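Local structure of SspB protein (Streptomyces clavuligerus, 6JUF) at residues B[29-34]-B[94-99]; B[133-138]-B[219-224]; B[284-289]-B[314-319]. The protein probably acts as a metal-dependent DNA nuclease within the SspABCD-SspE phosphorothioation-sensing defence system against phages. All blocks are in the same frame, centred on the assembly; numbering follows the deposited sequence.

Contact 1: B[29-34]-B[94-99]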
loop_
_atom_site.group_PDB
_atom_site.type_symbol
_atom_site.label_atom_id
_atom_site.label_comp_id
_atom_site.label_asym_id
_atom_site.label_seq_id
_atom_site.Cartn_x
_atom_site.Cartn_y
_atom_site.Cartn_z
ATOM N N LYS B 29 -10.330 2.512 8.576
ATOM C CA LYS B 29 -10.994 3.400 9.587
ATOM C C LYS B 29 -12.491 3.531 9.353
ATOM O O LYS B 29 -13.215 3.615 10.343
ATOM C CB LYS B 29 -10.383 4.788 9.596
ATOM C CG LYS B 29 -8.974 4.742 10.128
ATOM C CD LYS B 29 -8.350 6.100 10.365
ATOM C CE LYS B 29 -7.940 6.786 9.082
ATOM N NZ LYS B 29 -7.941 8.259 9.274
ATOM N N ALA B 30 -12.958 3.525 8.093
ATOM C CA ALA B 30 -14.411 3.513 7.841
ATOM C C ALA B 30 -15.066 2.268 8.494
ATOM O O ALA B 30 -16.070 2.389 9.201
ATOM C CB ALA B 30 -14.715 3.632 6.347
ATOM N N TYR B 31 -14.468 1.092 8.286
ATOM C CA TYR B 31 -14.993 -0.146 8.861
ATOM C C TYR B 31 -15.119 -0.046 10.370
ATOM O O TYR B 31 -16.125 -0.373 10.964
ATOM C CB TYR B 31 -14.145 -1.344 8.447
ATOM C CG TYR B 31 -14.643 -2.624 9.162
ATOM C CD1 TYR B 31 -15.831 -3.222 8.854
ATOM C CD2 TYR B 31 -13.868 -3.184 10.206
ATOM C CE1 TYR B 31 -16.308 -4.344 9.520
ATOM C CE2 TYR B 31 -14.359 -4.335 10.904
ATOM C CZ TYR B 31 -15.551 -4.913 10.537
ATOM O OH TYR B 31 -15.971 -6.025 11.190
ATOM N N MET B 32 -14.040 0.413 10.981
ATOM C CA MET B 32 -13.922 0.426 12.459
ATOM C C MET B 32 -14.981 1.368 13.065
ATOM O O MET B 32 -15.577 1.113 14.107
ATOM C CB MET B 32 -12.521 0.818 12.942
ATOM C CG MET B 32 -11.381 -0.178 12.697
ATOM S SD MET B 32 -11.805 -1.877 13.176
ATOM C CE MET B 32 -11.852 -1.670 14.970
ATOM N N GLN B 33 -15.200 2.484 12.386
ATOM C CA GLN B 33 -16.203 3.488 12.821
ATOM C C GLN B 33 -17.672 3.114 12.547
ATOM O O GLN B 33 -18.504 3.214 13.453
ATOM C CB GLN B 33 -15.917 4.829 12.127
ATOM C CG GLN B 33 -14.725 5.610 12.626
ATOM C CD GLN B 33 -15.085 6.509 13.777
ATOM O OE1 GLN B 33 -15.746 7.526 13.582
ATOM N NE2 GLN B 33 -14.686 6.133 14.973
ATOM N N VAL B 34 -17.998 2.642 11.330
ATOM C CA VAL B 34 -19.379 2.318 10.943
ATOM C C VAL B 34 -19.905 1.110 11.709
ATOM O O VAL B 34 -21.086 0.903 11.759
ATOM C CB VAL B 34 -19.513 2.151 9.401
ATOM C CG1 VAL B 34 -18.939 0.826 8.936
ATOM C CG2 VAL B 34 -20.966 2.285 8.962
ATOM N N LEU B 94 -13.572 -9.554 5.557
ATOM C CA LEU B 94 -12.281 -9.155 5.018
ATOM C C LEU B 94 -11.447 -8.278 5.934
ATOM O O LEU B 94 -10.222 -8.495 6.132
ATOM C CB LEU B 94 -12.506 -8.387 3.681
ATOM C CG LEU B 94 -11.182 -7.843 3.068
ATOM C CD1 LEU B 94 -10.235 -8.979 2.620
ATOM C CD2 LEU B 94 -11.501 -6.893 1.916
ATOM N N LEU B 95 -12.072 -7.256 6.506
ATOM C CA LEU B 95 -11.367 -6.183 7.156
ATOM C C LEU B 95 -11.274 -6.254 8.672
ATOM O O LEU B 95 -10.502 -5.485 9.248
ATOM C CB LEU B 95 -11.979 -4.808 6.760
ATOM C CG LEU B 95 -11.869 -4.510 5.256
ATOM C CD1 LEU B 95 -12.686 -3.229 5.018
ATOM C CD2 LEU B 95 -10.421 -4.358 4.880
ATOM N N ASP B 96 -12.076 -7.049 9.331
ATOM C CA ASP B 96 -12.014 -7.143 10.778
ATOM C C ASP B 96 -10.619 -7.597 11.209
ATOM O O ASP B 96 -9.923 -8.350 10.494
ATOM C CB ASP B 96 -13.045 -8.139 11.252
ATOM C CG ASP B 96 -13.388 -7.937 12.697
ATOM O OD1 ASP B 96 -12.731 -8.583 13.548
ATOM O OD2 ASP B 96 -14.262 -7.110 12.985
ATOM N N GLU B 97 -10.192 -7.148 12.377
ATOM C CA GLU B 97 -8.970 -7.666 12.940
ATOM C C GLU B 97 -8.969 -9.191 12.973
ATOM O O GLU B 97 -7.920 -9.827 12.764
ATOM C CB GLU B 97 -8.729 -7.043 14.344
ATOM C CG GLU B 97 -8.387 -7.981 15.478
ATOM C CD GLU B 97 -8.629 -7.334 16.855
ATOM O OE1 GLU B 97 -9.729 -6.776 17.111
ATOM O OE2 GLU B 97 -7.707 -7.389 17.690
ATOM N N ASP B 98 -10.149 -9.777 13.160
ATOM C CA ASP B 98 -10.281 -11.209 13.179
ATOM C C ASP B 98 -10.615 -11.858 11.780
ATOM O O ASP B 98 -10.872 -13.078 11.689
ATOM C CB ASP B 98 -11.293 -11.512 14.310
ATOM C CG ASP B 98 -11.887 -12.866 14.216
ATOM O OD1 ASP B 98 -11.109 -13.841 14.344
ATOM O OD2 ASP B 98 -13.130 -12.939 14.039
ATOM N N GLY B 99 -10.432 -11.085 10.712
ATOM C CA GLY B 99 -10.911 -11.424 9.355
ATOM C C GLY B 99 -9.834 -11.910 8.405
ATOM O O GLY B 99 -8.742 -12.316 8.850
#
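Tyr31 sends its ring off helix 24-34 toward Leu95 and Asp96 by setting CG anti to the backbone N, chi1 175°. Asp96 makes a similar choice, chi1 -159°, and its carboxylate comes to the hydroxyl end of the ring. There Tyr31 OH donates a hydrogen bond of 2.7 Å to Asp96 OD2. The oxygen lies at the ring edge, in the ring plane. It accepts through its anti lone pair, the one turned away from OD1. The carboxylate itself stands almost upright to the ring, with the two planes 82° apart. Asp96 CA lies out of the ring plane, on the side of Leu95 CB, 3.7 Å from Tyr31 CE2.

Leu95 packs nearer the root of the ring. Its CB sits over one face and comes to 4.2 Å from Tyr31 CG. Its CD1 reaches Tyr31 CB at the same distance. The two side chains run past each other in opposite directions.

Asp96 starts the loop after helix 89-95, and its other oxygen closes an Asx turn. Asp98 N donates to Asp96 OD1 at 2.9 Å in a nearly straight bond. A type I beta turn from Asp96 to Gly99 overlaps it, closed by Gly99 N bonding to Asp96 O. The carboxylate is thus held at both oxygens: OD1 by its own loop, OD2 by the tyrosine of helix 24-34. Together the two bonds should restrict its rotation. Both are accepted by the carboxylate, which would help to stabilise its negative charge.

Tyr31 also touches Ala91 and Arg92 of helix 89-95, while Leu95 rests on Leu69. Arg92 forms a salt bridge with Asp98 OD2. Arg324 NH1 donates to the carbonyl oxygens of Asp98 and Gly99.

Contact 2: B[133-138]-B[219-224]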
loop_
_atom_site.group_PDB
_atom_site.type_symbol
_atom_site.label_atom_id
_atom_site.label_comp_id
_atom_site.label_asym_id
_atom_site.label_seq_id
_atom_site.Cartn_x
_atom_site.Cartn_y
_atom_site.Cartn_z
ATOM N N VAL B 133 -17.584 1.063 -17.532
ATOM C CA VAL B 133 -17.363 1.325 -18.974
ATOM C C VAL B 133 -15.909 0.999 -19.333
ATOM O O VAL B 133 -15.642 0.315 -20.316
ATOM C CB VAL B 133 -17.657 2.809 -19.338
ATOM C CG1 VAL B 133 -17.316 3.038 -20.844
ATOM C CG2 VAL B 133 -19.135 3.118 -19.099
ATOM N N ALA B 134 -14.943 1.524 -18.541
ATOM C CA ALA B 134 -13.507 1.425 -18.889
ATOM C C ALA B 134 -13.097 -0.036 -19.019
ATOM O O ALA B 134 -12.416 -0.415 -19.950
ATOM C CB ALA B 134 -12.590 2.149 -17.869
ATOM N N PHE B 135 -13.505 -0.853 -18.056
ATOM C CA PHE B 135 -13.123 -2.283 -18.096
ATOM C C PHE B 135 -13.997 -3.120 -19.004
ATOM O O PHE B 135 -13.436 -4.051 -19.669
ATOM C CB PHE B 135 -13.081 -2.880 -16.688
ATOM C CG PHE B 135 -11.854 -2.463 -15.919
ATOM C CD1 PHE B 135 -10.737 -3.279 -15.909
ATOM C CD2 PHE B 135 -11.805 -1.237 -15.244
ATOM C CE1 PHE B 135 -9.573 -2.903 -15.218
ATOM C CE2 PHE B 135 -10.650 -0.871 -14.539
ATOM C CZ PHE B 135 -9.522 -1.658 -14.568
ATOM N N HIS B 136 -15.315 -2.881 -19.034
ATOM C CA HIS B 136 -16.240 -3.863 -19.640
ATOM C C HIS B 136 -16.912 -3.433 -20.930
ATOM O O HIS B 136 -17.369 -4.285 -21.679
ATOM C CB HIS B 136 -17.306 -4.218 -18.603
ATOM C CG HIS B 136 -16.742 -5.000 -17.437
ATOM N ND1 HIS B 136 -16.133 -6.182 -17.607
ATOM C CD2 HIS B 136 -16.771 -4.766 -16.077
ATOM C CE1 HIS B 136 -15.725 -6.682 -16.424
ATOM N NE2 HIS B 136 -16.117 -5.814 -15.463
ATOM N N LEU B 137 -17.000 -2.125 -21.189
ATOM C CA LEU B 137 -17.796 -1.632 -22.374
ATOM C C LEU B 137 -16.993 -0.911 -23.450
ATOM O O LEU B 137 -17.398 -0.887 -24.611
ATOM C CB LEU B 137 -18.971 -0.749 -21.934
ATOM C CG LEU B 137 -20.015 -1.447 -21.025
ATOM C CD1 LEU B 137 -21.126 -0.500 -20.585
ATOM C CD2 LEU B 137 -20.671 -2.598 -21.719
ATOM N N ALA B 138 -15.829 -0.400 -23.097
ATOM C CA ALA B 138 -15.022 0.349 -24.078
ATOM C C ALA B 138 -14.544 -0.564 -25.184
ATOM O O ALA B 138 -14.182 -1.717 -24.906
ATOM C CB ALA B 138 -13.805 1.035 -23.414
ATOM N N TRP B 219 -2.404 5.924 -22.690
ATOM C CA TRP B 219 -2.426 4.901 -21.632
ATOM C C TRP B 219 -3.052 3.641 -22.178
ATOM O O TRP B 219 -3.710 3.635 -23.220
ATOM C CB TRP B 219 -3.297 5.304 -20.466
ATOM C CG TRP B 219 -2.953 6.676 -19.978
ATOM C CD1 TRP B 219 -3.422 7.889 -20.439
ATOM C CD2 TRP B 219 -2.029 6.993 -18.894
ATOM N NE1 TRP B 219 -2.868 8.923 -19.720
ATOM C CE2 TRP B 219 -2.027 8.442 -18.771
ATOM C CE3 TRP B 219 -1.240 6.238 -18.051
ATOM C CZ2 TRP B 219 -1.232 9.105 -17.831
ATOM C CZ3 TRP B 219 -0.427 6.895 -17.085
ATOM C CH2 TRP B 219 -0.445 8.307 -16.975
ATOM N N GLU B 220 -2.827 2.526 -21.478
ATOM C CA GLU B 220 -3.479 1.290 -21.892
ATOM C C GLU B 220 -3.677 0.333 -20.736
ATOM O O GLU B 220 -2.867 0.311 -19.791
ATOM C CB GLU B 220 -2.720 0.610 -23.016
ATOM C CG GLU B 220 -1.360 0.071 -22.639
ATOM C CD GLU B 220 -0.648 -0.528 -23.835
ATOM O OE1 GLU B 220 0.454 -0.984 -23.620
ATOM O OE2 GLU B 220 -1.156 -0.520 -24.977
ATOM N N PHE B 221 -4.751 -0.454 -20.822
ATOM C CA PHE B 221 -4.883 -1.593 -19.945
ATOM C C PHE B 221 -3.845 -2.610 -20.423
ATOM O O PHE B 221 -3.614 -2.785 -21.620
ATOM C CB PHE B 221 -6.356 -2.100 -19.820
ATOM C CG PHE B 221 -7.261 -1.110 -19.138
ATOM C CD1 PHE B 221 -6.970 -0.689 -17.816
ATOM C CD2 PHE B 221 -8.341 -0.526 -19.805
ATOM C CE1 PHE B 221 -7.762 0.268 -17.181
ATOM C CE2 PHE B 221 -9.162 0.393 -19.155
ATOM C CZ PHE B 221 -8.855 0.800 -17.846
ATOM N N THR B 222 -3.191 -3.271 -19.486
ATOM C CA THR B 222 -2.103 -4.192 -19.814
ATOM C C THR B 222 -2.634 -5.580 -20.169
ATOM O O THR B 222 -3.786 -5.896 -19.926
ATOM C CB THR B 222 -1.119 -4.344 -18.651
ATOM O OG1 THR B 222 -1.839 -4.859 -17.525
ATOM C CG2 THR B 222 -0.485 -2.994 -18.278
ATOM N N SER B 223 -1.791 -6.403 -20.781
ATOM C CA SER B 223 -2.260 -7.768 -21.136
ATOM C C SER B 223 -1.274 -8.895 -20.919
ATOM O O SER B 223 -1.406 -9.954 -21.532
ATOM C CB SER B 223 -2.856 -7.823 -22.564
ATOM O OG SER B 223 -1.973 -7.210 -23.450
ATOM N N GLY B 224 -0.292 -8.719 -20.059
ATOM C CA GLY B 224 0.540 -9.898 -19.695
ATOM C C GLY B 224 -0.076 -10.935 -18.734
ATOM O O GLY B 224 -1.300 -10.971 -18.453
#
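Ala134 meets Phe221 with both its backbone and its methyl group. Its carbonyl oxygen approaches Phe221 CE2 at 3.4 Å, obliquely to the ring. Ala134 CB lies 4.0 Å from Phe221 CZ. The far end of the Phe221 ring therefore rests on the side of helix 129-137.

Phe135 follows and meets the same ring. Its CG is anti to the carbonyl carbon, chi1 -76°, and its ring end comes nearer the strand than its CB direction alone would suggest. Phe135 CZ approaches Phe221 CE1 at 3.7 Å. Phe221 CZ lies over one face of the Phe135 ring, displaced toward the rim. The centroids are 4.6 Å apart and the planes are inclined by 35°, an oblique aromatic pair.

Further on, Leu137 N and Ala138 N both donate to Val133 O. The bond from Ala138 spans a wider pi-type turn near the helix end.

The contact joins helix 129-137 to strand 218-221, the middle strand of a three-stranded antiparallel sheet. Phe221 also meets Phe143 of strand 142-144 and touches Met208 of strand 208-211. Phe135 makes edge-to-face pairs with His114 of helix 107-118 and Tyr180 of helix 166-180. The aromatic pair is thus buried where the sheet meets these helices.

Contact 3: B[284-289]-B[314-319]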
loop_
_atom_site.group_PDB
_atom_site.type_symbol
_atom_site.label_atom_id
_atom_site.label_comp_id
_atom_site.label_asym_id
_atom_site.label_seq_id
_atom_site.Cartn_x
_atom_site.Cartn_y
_atom_site.Cartn_z
ATOM N N ALA B 284 -9.909 -29.516 -9.262
ATOM C CA ALA B 284 -9.291 -30.758 -8.796
ATOM C C ALA B 284 -9.561 -31.026 -7.308
ATOM O O ALA B 284 -9.649 -32.200 -6.907
ATOM C CB ALA B 284 -7.808 -30.750 -9.079
ATOM N N SER B 285 -9.749 -29.947 -6.540
ATOM C CA SER B 285 -9.991 -29.965 -5.095
ATOM C C SER B 285 -11.485 -30.037 -4.752
ATOM O O SER B 285 -11.843 -30.311 -3.610
ATOM C CB SER B 285 -9.471 -28.613 -4.511
ATOM O OG SER B 285 -8.103 -28.647 -4.346
ATOM N N HIS B 286 -12.347 -29.692 -5.716
ATOM C CA HIS B 286 -13.781 -29.491 -5.429
ATOM C C HIS B 286 -14.576 -30.423 -6.301
ATOM O O HIS B 286 -14.650 -30.186 -7.522
ATOM C CB HIS B 286 -14.166 -28.033 -5.726
ATOM C CG HIS B 286 -13.804 -27.084 -4.610
ATOM N ND1 HIS B 286 -14.683 -26.710 -3.624
ATOM C CD2 HIS B 286 -12.607 -26.423 -4.342
ATOM C CE1 HIS B 286 -14.054 -25.875 -2.782
ATOM N NE2 HIS B 286 -12.797 -25.720 -3.188
ATOM N N GLN B 287 -15.178 -31.458 -5.722
ATOM C CA GLN B 287 -15.870 -32.449 -6.508
ATOM C C GLN B 287 -17.104 -31.840 -7.179
ATOM O O GLN B 287 -17.511 -32.342 -8.241
ATOM C CB GLN B 287 -16.196 -33.672 -5.650
ATOM C CG GLN B 287 -16.538 -34.914 -6.508
ATOM C CD GLN B 287 -18.012 -35.011 -6.843
ATOM O OE1 GLN B 287 -18.855 -34.489 -6.102
ATOM N NE2 GLN B 287 -18.342 -35.698 -7.963
ATOM N N GLU B 288 -17.605 -30.724 -6.641
ATOM C CA GLU B 288 -18.794 -30.038 -7.137
ATOM C C GLU B 288 -18.516 -29.257 -8.418
ATOM O O GLU B 288 -19.436 -28.805 -9.091
ATOM C CB GLU B 288 -19.370 -29.059 -6.112
ATOM C CG GLU B 288 -19.604 -29.591 -4.697
ATOM C CD GLU B 288 -18.484 -29.171 -3.699
ATOM O OE1 GLU B 288 -18.810 -29.073 -2.460
ATOM O OE2 GLU B 288 -17.274 -28.946 -4.152
ATOM N N LEU B 289 -17.249 -29.112 -8.793
ATOM C CA LEU B 289 -16.893 -28.307 -9.951
ATOM C C LEU B 289 -16.224 -29.177 -11.005
ATOM O O LEU B 289 -15.396 -30.008 -10.698
ATOM C CB LEU B 289 -15.911 -27.169 -9.560
ATOM C CG LEU B 289 -16.434 -26.231 -8.466
ATOM C CD1 LEU B 289 -15.332 -25.218 -8.159
ATOM C CD2 LEU B 289 -17.746 -25.517 -8.846
ATOM N N LEU B 314 -13.449 -19.063 -2.020
ATOM C CA LEU B 314 -12.822 -17.834 -1.535
ATOM C C LEU B 314 -12.382 -17.967 -0.059
ATOM O O LEU B 314 -11.314 -17.579 0.276
ATOM C CB LEU B 314 -13.776 -16.636 -1.671
ATOM C CG LEU B 314 -13.225 -15.278 -1.229
ATOM C CD1 LEU B 314 -11.916 -14.937 -1.953
ATOM C CD2 LEU B 314 -14.242 -14.164 -1.490
ATOM N N ASP B 315 -13.198 -18.555 0.798
ATOM C CA ASP B 315 -12.805 -18.709 2.173
ATOM C C ASP B 315 -11.609 -19.637 2.268
ATOM O O ASP B 315 -10.743 -19.421 3.145
ATOM C CB ASP B 315 -13.972 -19.222 2.996
ATOM C CG ASP B 315 -13.850 -18.860 4.481
ATOM O OD1 ASP B 315 -13.232 -17.803 4.763
ATOM O OD2 ASP B 315 -14.406 -19.566 5.324
ATOM N N GLU B 316 -11.522 -20.644 1.411
ATOM C CA GLU B 316 -10.356 -21.525 1.433
ATOM C C GLU B 316 -9.078 -20.757 1.162
ATOM O O GLU B 316 -8.019 -21.030 1.750
ATOM C CB GLU B 316 -10.519 -22.593 0.403
ATOM C CG GLU B 316 -11.546 -23.604 0.858
ATOM C CD GLU B 316 -12.023 -24.449 -0.271
ATOM O OE1 GLU B 316 -11.244 -24.580 -1.223
ATOM O OE2 GLU B 316 -13.134 -25.038 -0.160
ATOM N N GLN B 317 -9.151 -19.796 0.251
ATOM C CA GLN B 317 -8.025 -18.988 -0.081
ATOM C C GLN B 317 -7.493 -18.221 1.121
ATOM O O GLN B 317 -6.324 -17.867 1.170
ATOM C CB GLN B 317 -8.460 -17.998 -1.175
ATOM C CG GLN B 317 -7.384 -16.977 -1.616
ATOM C CD GLN B 317 -6.102 -17.580 -2.197
ATOM O OE1 GLN B 317 -6.063 -18.714 -2.625
ATOM N NE2 GLN B 317 -5.028 -16.739 -2.273
ATOM N N TYR B 318 -8.360 -17.984 2.094
ATOM C CA TYR B 318 -7.964 -17.273 3.319
ATOM C C TYR B 318 -8.016 -18.127 4.577
ATOM O O TYR B 318 -8.199 -17.600 5.697
ATOM C CB TYR B 318 -8.825 -15.998 3.485
ATOM C CG TYR B 318 -8.486 -14.988 2.436
ATOM C CD1 TYR B 318 -7.434 -14.117 2.626
ATOM C CD2 TYR B 318 -9.138 -14.989 1.195
ATOM C CE1 TYR B 318 -7.093 -13.185 1.666
ATOM C CE2 TYR B 318 -8.804 -14.096 0.205
ATOM C CZ TYR B 318 -7.783 -13.193 0.447
ATOM O OH TYR B 318 -7.395 -12.284 -0.512
ATOM N N ASP B 319 -7.804 -19.419 4.391
ATOM C CA ASP B 319 -7.711 -20.344 5.528
ATOM C C ASP B 319 -8.982 -20.450 6.367
ATOM O O ASP B 319 -8.902 -20.632 7.606
ATOM C CB ASP B 319 -6.484 -19.992 6.364
ATOM C CG ASP B 319 -5.251 -20.802 5.952
ATOM O OD1 ASP B 319 -5.253 -21.508 4.906
ATOM O OD2 ASP B 319 -4.279 -20.753 6.688
#
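His286 NE2 donates a hydrogen bond of 2.8 Å to Glu316 OE1, with an N-H...O angle of 152°. The acceptor lies at the imidazole edge, close to the ring plane. The nitrogen meets OE1 on its syn side, the side facing the other carboxylate oxygen. OE2 is also near, 3.1 Å from His286 NE2, but the angle is too poor for a second bond. OE2 instead lies beside the ring carbon, 2.9 Å from His286 CE1. The carboxylate therefore sits alongside the NE2-CE1 edge with both oxygens close to it. Ring and carboxylate are nearly coplanar, 11° apart.

The two side chains come from opposite directions. Glu316 extends beyond CG, with chi2 164°, which carries its carboxylate across to the ring. His286 opens a type I beta turn that runs to Leu289 and is closed by Leu289 N bonding to His286 O.

Within that turn, His286 ND1 makes a weak bond of 3.5 Å to Glu288 OE2. The imidazole thus has a carboxylate near each nitrogen, which would probably favour a protonated, positively charged ring. It would also offset the like charges of the two glutamates. This is a His-carboxylate pair that links two parts of the fold, and it lies away from the magnesium-binding residue Glu18.

Glu316 is in the last turn of helix 306-317. A Schellman motif ends that helix, with Asp319 at positive phi as its C-prime residue. His286 follows helix 272-285 and leads into strand 289-293, an outer strand of a three-stranded antiparallel sheet. Its side chain also touches Val313 of helix 306-317. Glu316 packs on Arg232 of helix 231-243, and Leu289 rests on Leu239 of that same helix.

How the contacts relate
Following the chain from the N terminus, the three contacts come in series, and none nests in or crosses another. Contact 1 closes a loop of 59 residues and ties helix 24-34 to the end of helix 89-95. Contact 2 closes a longer loop of 80 residues, joining helix 129-137 to the middle strand of its sheet. Contact 3 closes a loop of 24 residues that holds most of a beta hairpin, strands 289-293 and 298-302; the first strand begins at the end of segment 284-289. Contacts 1 and 2 lie on opposite sides of the chain's centre, their centres 31 Å apart. Contacts 1 and 3 approach most closely, to about 5 Å between nearest atoms, without touching. Trp93 of helix 89-95 bridges this region, bonding Asp315 and meeting Tyr318.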